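Local coordinates for protein cellulase IBT99 (Metagenomes, PDB 6WBT) that probably hydrolyses 6-phospho-alpha-glucosides as a family 4 glycosyl hydrolase, and binds NAD, a manganese ion and glucose 6-phosphate, at residues A[194-202]-A[356-364]; A[404-412]-A[424-432]. All coordinates share one frame; numbering follows the deposited sequence.

Contact 1 (A[194-202]-A[356-364]); sequences SDYFGLNHY and DATVEIPGY. With MN (manganese (II) ion), chain E; G6P (6-O-phosphono-alpha-D-glucopyranose), chain F.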
loop_
_atom_site.group_PDB
_atom_site.type_symbol
_atom_site.label_atom_id
_atom_site.label_comp_id
_atom_site.label_asym_id
_atom_site.label_seq_id
_atom_site.Cartn_x
_atom_site.Cartn_y
_atom_site.Cartn_z
ATOM N N SER A 194 -14.926 12.509 21.230
ATOM C CA SER A 194 -14.228 13.171 20.145
ATOM C C SER A 194 -13.568 12.142 19.242
ATOM O O SER A 194 -13.233 11.035 19.671
ATOM C CB SER A 194 -13.172 14.148 20.674
ATOM O OG SER A 194 -12.208 13.468 21.460
ATOM N N ASP A 195 -13.402 12.527 17.981
ATOM C CA ASP A 195 -12.623 11.778 17.008
ATOM C C ASP A 195 -11.204 12.330 16.981
ATOM O O ASP A 195 -11.002 13.547 16.939
ATOM C CB ASP A 195 -13.254 11.872 15.616
ATOM C CG ASP A 195 -14.700 11.418 15.600
ATOM O OD1 ASP A 195 -15.006 10.386 16.232
ATOM O OD2 ASP A 195 -15.532 12.095 14.961
ATOM N N TYR A 196 -10.221 11.431 16.996
ATOM C CA TYR A 196 -8.843 11.818 17.265
ATOM C C TYR A 196 -7.898 10.892 16.514
ATOM O O TYR A 196 -8.190 9.711 16.320
ATOM C CB TYR A 196 -8.577 11.778 18.777
ATOM C CG TYR A 196 -7.183 12.159 19.217
ATOM C CD1 TYR A 196 -6.177 11.206 19.297
ATOM C CD2 TYR A 196 -6.882 13.463 19.587
ATOM C CE1 TYR A 196 -4.905 11.544 19.710
ATOM C CE2 TYR A 196 -5.612 13.811 20.004
ATOM C CZ TYR A 196 -4.628 12.846 20.064
ATOM O OH TYR A 196 -3.360 13.184 20.479
ATOM N N PHE A 197 -6.763 11.441 16.083
ATOM C CA PHE A 197 -5.730 10.640 15.441
ATOM C C PHE A 197 -4.382 11.309 15.653
ATOM O O PHE A 197 -4.302 12.493 15.992
ATOM C CB PHE A 197 -6.002 10.441 13.943
ATOM C CG PHE A 197 -5.655 11.635 13.093
ATOM C CD1 PHE A 197 -4.403 11.747 12.504
ATOM C CD2 PHE A 197 -6.583 12.638 12.873
ATOM C CE1 PHE A 197 -4.082 12.843 11.725
ATOM C CE2 PHE A 197 -6.268 13.734 12.090
ATOM C CZ PHE A 197 -5.018 13.836 11.516
ATOM N N GLY A 198 -3.318 10.537 15.433
ATOM C CA GLY A 198 -1.957 11.003 15.562
ATOM C C GLY A 198 -1.164 10.084 16.461
ATOM O O GLY A 198 -1.561 8.944 16.726
ATOM N N LEU A 199 -0.024 10.582 16.927
ATOM C CA LEU A 199 0.819 9.865 17.869
ATOM C C LEU A 199 0.589 10.398 19.281
ATOM O O LEU A 199 -0.131 11.376 19.493
ATOM C CB LEU A 199 2.295 9.991 17.479
ATOM C CG LEU A 199 2.671 9.539 16.066
ATOM C CD1 LEU A 199 4.167 9.690 15.837
ATOM C CD2 LEU A 199 2.231 8.105 15.819
ATOM N N ASN A 200 1.211 9.735 20.253
ATOM C CA ASN A 200 1.097 10.180 21.637
ATOM C C ASN A 200 1.743 11.550 21.798
ATOM O O ASN A 200 2.901 11.753 21.418
ATOM C CB ASN A 200 1.745 9.165 22.579
ATOM C CG ASN A 200 1.663 9.585 24.035
ATOM O OD1 ASN A 200 2.681 9.819 24.686
ATOM N ND2 ASN A 200 0.446 9.687 24.551
ATOM N N HIS A 201 0.978 12.492 22.360
ATOM C CA HIS A 201 1.389 13.893 22.468
ATOM C C HIS A 201 1.723 14.475 21.097
ATOM O O HIS A 201 2.642 15.288 20.957
ATOM C CB HIS A 201 2.571 14.056 23.431
ATOM C CG HIS A 201 2.294 13.564 24.818
ATOM N ND1 HIS A 201 3.296 13.304 25.728
ATOM C CD2 HIS A 201 1.129 13.289 25.451
ATOM C CE1 HIS A 201 2.761 12.887 26.861
ATOM N NE2 HIS A 201 1.448 12.869 26.720
ATOM N N TYR A 202 0.968 14.061 20.080
ATOM C CA TYR A 202 1.264 14.404 18.695
ATOM C C TYR A 202 0.034 14.174 17.825
ATOM O O TYR A 202 0.144 13.666 16.705
ATOM C CB TYR A 202 2.444 13.571 18.189
ATOM C CG TYR A 202 3.295 14.243 17.134
ATOM C CD1 TYR A 202 4.212 15.225 17.480
ATOM C CD2 TYR A 202 3.194 13.880 15.796
ATOM C CE1 TYR A 202 4.996 15.837 16.526
ATOM C CE2 TYR A 202 3.977 14.486 14.833
ATOM C CZ TYR A 202 4.875 15.464 15.204
ATOM O OH TYR A 202 5.658 16.073 14.251
ATOM N N ASP A 356 3.859 -0.513 11.381
ATOM C CA ASP A 356 4.418 -0.524 12.727
ATOM C C ASP A 356 4.347 0.832 13.417
ATOM O O ASP A 356 5.004 1.022 14.447
ATOM C CB ASP A 356 5.870 -1.011 12.690
ATOM C CG ASP A 356 6.764 -0.120 11.850
ATOM O OD1 ASP A 356 6.251 0.529 10.915
ATOM O OD2 ASP A 356 7.981 -0.071 12.126
ATOM N N ALA A 357 3.575 1.772 12.882
ATOM C CA ALA A 357 3.388 3.065 13.527
ATOM C C ALA A 357 2.366 2.927 14.647
ATOM O O ALA A 357 1.237 2.482 14.415
ATOM C CB ALA A 357 2.939 4.112 12.513
ATOM N N THR A 358 2.758 3.307 15.862
ATOM C CA THR A 358 1.872 3.221 17.021
ATOM C C THR A 358 1.061 4.506 17.096
ATOM O O THR A 358 1.479 5.500 17.691
ATOM C CB THR A 358 2.666 2.976 18.297
ATOM O OG1 THR A 358 3.841 3.798 18.300
ATOM C CG2 THR A 358 3.067 1.514 18.396
ATOM N N VAL A 359 -0.115 4.482 16.484
ATOM C CA VAL A 359 -0.991 5.645 16.416
ATOM C C VAL A 359 -1.916 5.652 17.623
ATOM O O VAL A 359 -2.205 4.613 18.226
ATOM C CB VAL A 359 -1.788 5.655 15.096
ATOM C CG1 VAL A 359 -0.849 5.838 13.915
ATOM C CG2 VAL A 359 -2.586 4.368 14.954
ATOM N N GLU A 360 -2.387 6.845 17.977
ATOM C CA GLU A 360 -3.304 7.053 19.095
ATOM C C GLU A 360 -4.676 7.381 18.513
ATOM O O GLU A 360 -4.924 8.511 18.082
ATOM C CB GLU A 360 -2.792 8.164 20.011
ATOM C CG GLU A 360 -3.685 8.464 21.202
ATOM C CD GLU A 360 -3.011 9.367 22.219
ATOM O OE1 GLU A 360 -2.206 8.860 23.028
ATOM O OE2 GLU A 360 -3.278 10.586 22.204
ATOM N N ILE A 361 -5.562 6.389 18.501
ATOM C CA ILE A 361 -6.864 6.504 17.845
ATOM C C ILE A 361 -7.937 5.932 18.760
ATOM O O ILE A 361 -7.642 5.153 19.676
ATOM C CB ILE A 361 -6.882 5.775 16.486
ATOM C CG1 ILE A 361 -6.446 4.318 16.656
ATOM C CG2 ILE A 361 -5.992 6.492 15.481
ATOM C CD1 ILE A 361 -6.528 3.508 15.386
ATOM N N PRO A 362 -9.199 6.315 18.543
ATOM C CA PRO A 362 -10.279 5.755 19.365
ATOM C C PRO A 362 -10.468 4.268 19.112
ATOM O O PRO A 362 -10.365 3.791 17.979
ATOM C CB PRO A 362 -11.512 6.557 18.929
ATOM C CG PRO A 362 -11.174 7.063 17.571
ATOM C CD PRO A 362 -9.704 7.348 17.622
ATOM N N GLY A 363 -10.750 3.538 20.187
ATOM C CA GLY A 363 -10.992 2.111 20.092
ATOM C C GLY A 363 -11.906 1.653 21.207
ATOM O O GLY A 363 -12.040 2.312 22.242
ATOM N N TYR A 364 -12.539 0.505 20.981
ATOM C CA TYR A 364 -13.475 -0.080 21.934
ATOM C C TYR A 364 -12.741 -1.108 22.786
ATOM O O TYR A 364 -12.254 -2.120 22.267
ATOM C CB TYR A 364 -14.660 -0.718 21.209
ATOM C CG TYR A 364 -15.553 0.285 20.510
ATOM C CD1 TYR A 364 -15.221 0.788 19.257
ATOM C CD2 TYR A 364 -16.726 0.732 21.103
ATOM C CE1 TYR A 364 -16.032 1.706 18.618
ATOM C CE2 TYR A 364 -17.544 1.650 20.470
ATOM C CZ TYR A 364 -17.192 2.133 19.227
ATOM O OH TYR A 364 -18.002 3.046 18.593
HETATM MN MN MN E . 0.786 11.450 28.141
HETATM C C1 G6P F . -0.332 15.057 31.303
HETATM C C2 G6P F . 0.591 14.412 30.272
HETATM C C3 G6P F . 1.791 13.756 30.944
HETATM C C4 G6P F . 2.467 14.734 31.898
HETATM C C5 G6P F . 1.432 15.283 32.871
HETATM C C6 G6P F . 2.039 16.238 33.896
HETATM O O1 G6P F . -0.922 14.039 32.118
HETATM O O2 G6P F . -0.136 13.427 29.530
HETATM O O3 G6P F . 2.724 13.328 29.947
HETATM O O4 G6P F . 3.509 14.067 32.619
HETATM O O5 G6P F . 0.410 15.953 32.132
HETATM O O6 G6P F . 3.459 16.280 33.777
HETATM P P G6P F . 4.337 16.944 34.951
HETATM O O1P G6P F . 5.416 17.704 34.220
HETATM O O2P G6P F . 4.824 15.769 35.765
HETATM O O3P G6P F . 3.349 17.824 35.679
HETATM O O HOH W 1 -1.810 12.670 23.633
#
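The E360 side chain runs along the Y196 ring to N200, while its backbone meets F197 and G198; with CG anti to the backbone N (chi1 180°) and the chain extended beyond, the carboxylate is carried past the ring. One backbone bond joins the segments here: E360 N donates to G198 O at 2.6 Å, with an N-H...O angle of 175°. Around it the packing is close: 194-202 buries 115 Å² of E360, and E360 CG lies 3.6 Å from Y196 CE1. The backbone angles of G198 call for glycine, and the chain turns a corner there.

The side toward the sugar is still buried but relies on one bridging water, and H201 there is poorly ordered. N200 ND2 donates to E360 OE1 (3.2 Å), the acceptor lying in the amide plane, while the water accepts from H201 N and donates to E360 OE2 (2.9 Å). H201 NE2 binds the manganese ion at 2.1 Å, alongside C171 and O2 of the sugar phosphate. An alanine in place of E360 would probably leave N200 ND2 and the water without their carboxylate acceptor, and so hold the turn at the metal-binding histidine less firmly.

Y196 OH is hydrogen-bonded to N264. Strand 192-197 pairs with strand 202-210, strand 358-366 lies beside strand 338-345 in the mixed sheet, and helix 380-402 packs on F197 and L199.

Contact 2 (A[404-412]-A[424-432]); sequences SYEKALMAF and AKKLLDDMI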
loop_
_atom_site.group_PDB
_atom_site.type_symbol
_atom_site.label_atom_id
_atom_site.label_comp_id
_atom_site.label_asym_id
_atom_site.label_seq_id
_atom_site.Cartn_x
_atom_site.Cartn_y
_atom_site.Cartn_z
ATOM N N SER A 404 23.179 0.661 18.194
ATOM C CA SER A 404 23.846 1.456 17.171
ATOM C C SER A 404 23.859 2.922 17.588
ATOM O O SER A 404 22.801 3.522 17.800
ATOM C CB SER A 404 23.153 1.287 15.819
ATOM O OG SER A 404 23.728 2.133 14.839
ATOM N N TYR A 405 25.062 3.490 17.704
ATOM C CA TYR A 405 25.188 4.916 17.986
ATOM C C TYR A 405 24.671 5.761 16.828
ATOM O O TYR A 405 24.117 6.844 17.050
ATOM C CB TYR A 405 26.648 5.258 18.289
ATOM C CG TYR A 405 26.936 6.738 18.429
ATOM C CD1 TYR A 405 27.350 7.493 17.336
ATOM C CD2 TYR A 405 26.808 7.378 19.654
ATOM C CE1 TYR A 405 27.616 8.842 17.459
ATOM C CE2 TYR A 405 27.075 8.728 19.787
ATOM C CZ TYR A 405 27.477 9.455 18.687
ATOM O OH TYR A 405 27.744 10.799 18.811
ATOM N N GLU A 406 24.840 5.284 15.593
ATOM C CA GLU A 406 24.423 6.063 14.433
ATOM C C GLU A 406 22.907 6.149 14.327
ATOM O O GLU A 406 22.376 7.175 13.883
ATOM C CB GLU A 406 25.013 5.457 13.158
ATOM C CG GLU A 406 25.001 6.393 11.964
ATOM C CD GLU A 406 25.726 5.814 10.767
ATOM O OE1 GLU A 406 25.137 5.787 9.666
ATOM O OE2 GLU A 406 26.886 5.379 10.929
ATOM N N LYS A 407 22.194 5.092 14.724
ATOM C CA LYS A 407 20.736 5.144 14.727
ATOM C C LYS A 407 20.227 6.173 15.727
ATOM O O LYS A 407 19.212 6.838 15.485
ATOM C CB LYS A 407 20.161 3.764 15.042
ATOM C CG LYS A 407 20.446 2.704 13.989
ATOM C CD LYS A 407 19.344 2.635 12.944
ATOM C CE LYS A 407 19.589 1.495 11.966
ATOM N NZ LYS A 407 18.416 1.253 11.081
ATOM N N ALA A 408 20.918 6.318 16.861
ATOM C CA ALA A 408 20.534 7.333 17.837
ATOM C C ALA A 408 20.777 8.735 17.295
ATOM O O ALA A 408 19.959 9.638 17.504
ATOM C CB ALA A 408 21.294 7.120 19.146
ATOM N N LEU A 409 21.896 8.936 16.595
ATOM C CA LEU A 409 22.158 10.231 15.976
ATOM C C LEU A 409 21.121 10.544 14.904
ATOM O O LEU A 409 20.729 11.703 14.726
ATOM C CB LEU A 409 23.568 10.255 15.386
ATOM C CG LEU A 409 24.006 11.553 14.710
ATOM C CD1 LEU A 409 23.972 12.708 15.699
ATOM C CD2 LEU A 409 25.392 11.400 14.106
HETATM N N MSE A 410 20.666 9.524 14.185
HETATM C CA MSE A 410 19.620 9.688 13.185
HETATM C C MSE A 410 18.291 10.044 13.841
HETATM O O MSE A 410 17.485 10.782 13.274
HETATM C CB MSE A 410 19.476 8.414 12.352
HETATM C CG MSE A 410 20.602 8.192 11.357
HETATM SE SE MSE A 410 20.445 6.500 10.403
HETATM C CE MSE A 410 21.790 6.805 9.026
ATOM N N ALA A 411 18.069 9.511 15.044
ATOM C CA ALA A 411 16.840 9.811 15.770
ATOM C C ALA A 411 16.830 11.252 16.265
ATOM O O ALA A 411 15.793 11.924 16.220
ATOM C CB ALA A 411 16.666 8.840 16.936
ATOM N N PHE A 412 17.976 11.745 16.739
ATOM C CA PHE A 412 18.043 13.119 17.227
ATOM C C PHE A 412 18.028 14.118 16.076
ATOM O O PHE A 412 17.424 15.191 16.188
ATOM C CB PHE A 412 19.290 13.306 18.093
ATOM C CG PHE A 412 19.132 12.805 19.502
ATOM C CD1 PHE A 412 18.908 11.462 19.755
ATOM C CD2 PHE A 412 19.216 13.678 20.574
ATOM C CE1 PHE A 412 18.762 10.999 21.050
ATOM C CE2 PHE A 412 19.073 13.221 21.872
ATOM C CZ PHE A 412 18.846 11.880 22.109
ATOM N N ALA A 424 22.436 17.792 17.196
ATOM C CA ALA A 424 21.984 16.454 17.563
ATOM C C ALA A 424 23.116 15.607 18.131
ATOM O O ALA A 424 22.878 14.776 19.013
ATOM C CB ALA A 424 21.362 15.761 16.350
ATOM N N LYS A 425 24.345 15.801 17.646
ATOM C CA LYS A 425 25.468 15.018 18.151
ATOM C C LYS A 425 25.920 15.508 19.521
ATOM O O LYS A 425 26.196 14.697 20.413
ATOM C CB LYS A 425 26.633 15.065 17.162
ATOM C CG LYS A 425 27.728 14.046 17.446
ATOM C CD LYS A 425 29.012 14.390 16.706
ATOM C CE LYS A 425 30.029 13.264 16.800
ATOM N NZ LYS A 425 29.587 12.060 16.042
ATOM N N LYS A 426 26.007 16.829 19.703
ATOM C CA LYS A 426 26.402 17.375 20.997
ATOM C C LYS A 426 25.375 17.056 22.075
ATOM O O LYS A 426 25.738 16.859 23.241
ATOM C CB LYS A 426 26.613 18.886 20.882
ATOM C CG LYS A 426 27.852 19.271 20.090
ATOM C CD LYS A 426 27.717 20.655 19.473
ATOM C CE LYS A 426 27.462 21.721 20.525
ATOM N NZ LYS A 426 27.318 23.067 19.905
ATOM N N LEU A 427 24.093 16.998 21.709
ATOM C CA LEU A 427 23.066 16.602 22.665
ATOM C C LEU A 427 23.094 15.101 22.922
ATOM O O LEU A 427 22.924 14.663 24.065
ATOM C CB LEU A 427 21.687 17.033 22.166
ATOM C CG LEU A 427 21.166 18.362 22.718
ATOM C CD1 LEU A 427 19.958 18.833 21.932
ATOM C CD2 LEU A 427 20.820 18.218 24.192
ATOM N N LEU A 428 23.311 14.299 21.875
ATOM C CA LEU A 428 23.348 12.850 22.048
ATOM C C LEU A 428 24.499 12.434 22.954
ATOM O O LEU A 428 24.307 11.679 23.914
ATOM C CB LEU A 428 23.457 12.159 20.689
ATOM C CG LEU A 428 23.567 10.634 20.711
ATOM C CD1 LEU A 428 22.337 10.014 21.356
ATOM C CD2 LEU A 428 23.771 10.088 19.307
ATOM N N ASP A 429 25.709 12.922 22.664
ATOM C CA ASP A 429 26.863 12.581 23.489
ATOM C C ASP A 429 26.692 13.064 24.923
ATOM O O ASP A 429 27.199 12.429 25.855
ATOM C CB ASP A 429 28.139 13.163 22.879
ATOM C CG ASP A 429 28.513 12.499 21.568
ATOM O OD1 ASP A 429 28.147 11.321 21.372
ATOM O OD2 ASP A 429 29.175 13.153 20.735
ATOM N N ASP A 430 25.988 14.181 25.121
ATOM C CA ASP A 430 25.687 14.629 26.476
ATOM C C ASP A 430 24.738 13.671 27.184
ATOM O O ASP A 430 24.812 13.519 28.409
ATOM C CB ASP A 430 25.095 16.037 26.449
ATOM C CG ASP A 430 26.153 17.117 26.550
ATOM O OD1 ASP A 430 27.097 16.952 27.350
ATOM O OD2 ASP A 430 26.042 18.131 25.829
HETATM N N MSE A 431 23.851 13.020 26.440
HETATM C CA MSE A 431 22.912 12.071 27.026
HETATM C C MSE A 431 23.569 10.716 27.262
HETATM O O MSE A 431 23.138 9.954 28.126
HETATM C CB MSE A 431 21.682 11.911 26.130
HETATM C CG MSE A 431 20.890 13.192 25.930
HETATM SE SE MSE A 431 20.288 13.986 27.606
HETATM C CE MSE A 431 19.103 15.355 26.883
ATOM N N ILE A 432 24.614 10.419 26.485
ATOM C CA ILE A 432 25.347 9.170 26.677
ATOM C C ILE A 432 26.009 9.149 28.049
ATOM O O ILE A 432 25.955 8.144 28.767
ATOM C CB ILE A 432 26.380 8.974 25.550
ATOM C CG1 ILE A 432 25.686 8.872 24.190
ATOM C CG2 ILE A 432 27.220 7.731 25.805
ATOM C CD1 ILE A 432 24.857 7.623 24.019
#
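Y405 and L428 both carry CG anti to the backbone N (chi1 173° for Y405), and their side chains slide past each other in opposite directions between the two helices. F412 takes the other course: its CG is anti to the carbonyl carbon, and its side chain crosses that of L428 at about a right angle and turns a ring face to CD1.

L428 therefore splits its two methyls between two aromatic faces. CD2 stands 4.0 Å from the centroid of the Y405 ring, and CD1 stands 4.1 Å from that of F412; each methyl lies over the ring face, a CH-pi contact. A408 CB touches L428 CD1 at 3.8 Å, and L409 CB approaches L428 CD2, so this leucine is a knob in the hole formed by Y405, A408, L409 and F412. Toward the C-terminal end of 404-412, F412 CB rests on A424 CB at 3.7 Å, and L409 CD1 lies against the backbone and CB of K425.

The polar edge is different in kind. Y405 OH donates to D429 OD1 at 2.6 Å on the syn side of the carboxylate, whose plane is only 15° from that of the ring. The hydrogen bond to D429 would tend to limit rotation of the Y405 ring. K425 passes at the hydroxyl edge of Y405, its side chain about at right angles, with CG 3.5 Å from OH.

F412 and selenomethionine M431 also pack on helix 114-136, and M257 of a neighbouring subunit touches L409 and K425. With segment axes 9.1 Å apart and at 124°, the arrangement is two consecutive C-terminal helices crossing obliquely, with one knob-into-hole at L428.

Overall arrangement
Contact 1 closes before contact 2 opens along the chain, and their centres lie 27 Å apart, with nearest atoms about 11 Å apart and no touch. Contact 1 is nearer the middle of the chain, about 13 Å from its centre, and links strand 358-366 of the nine-stranded mixed sheet to the strand leading into the metal site. Contact 2 lies farther out, about 24 Å from the centre, between helices 405-414 and 421-434. Helix 380-402 lies against both contacts, so it joins the surroundings of the metal-site strand to the peripheral C-terminal helices, which also meet another subunit.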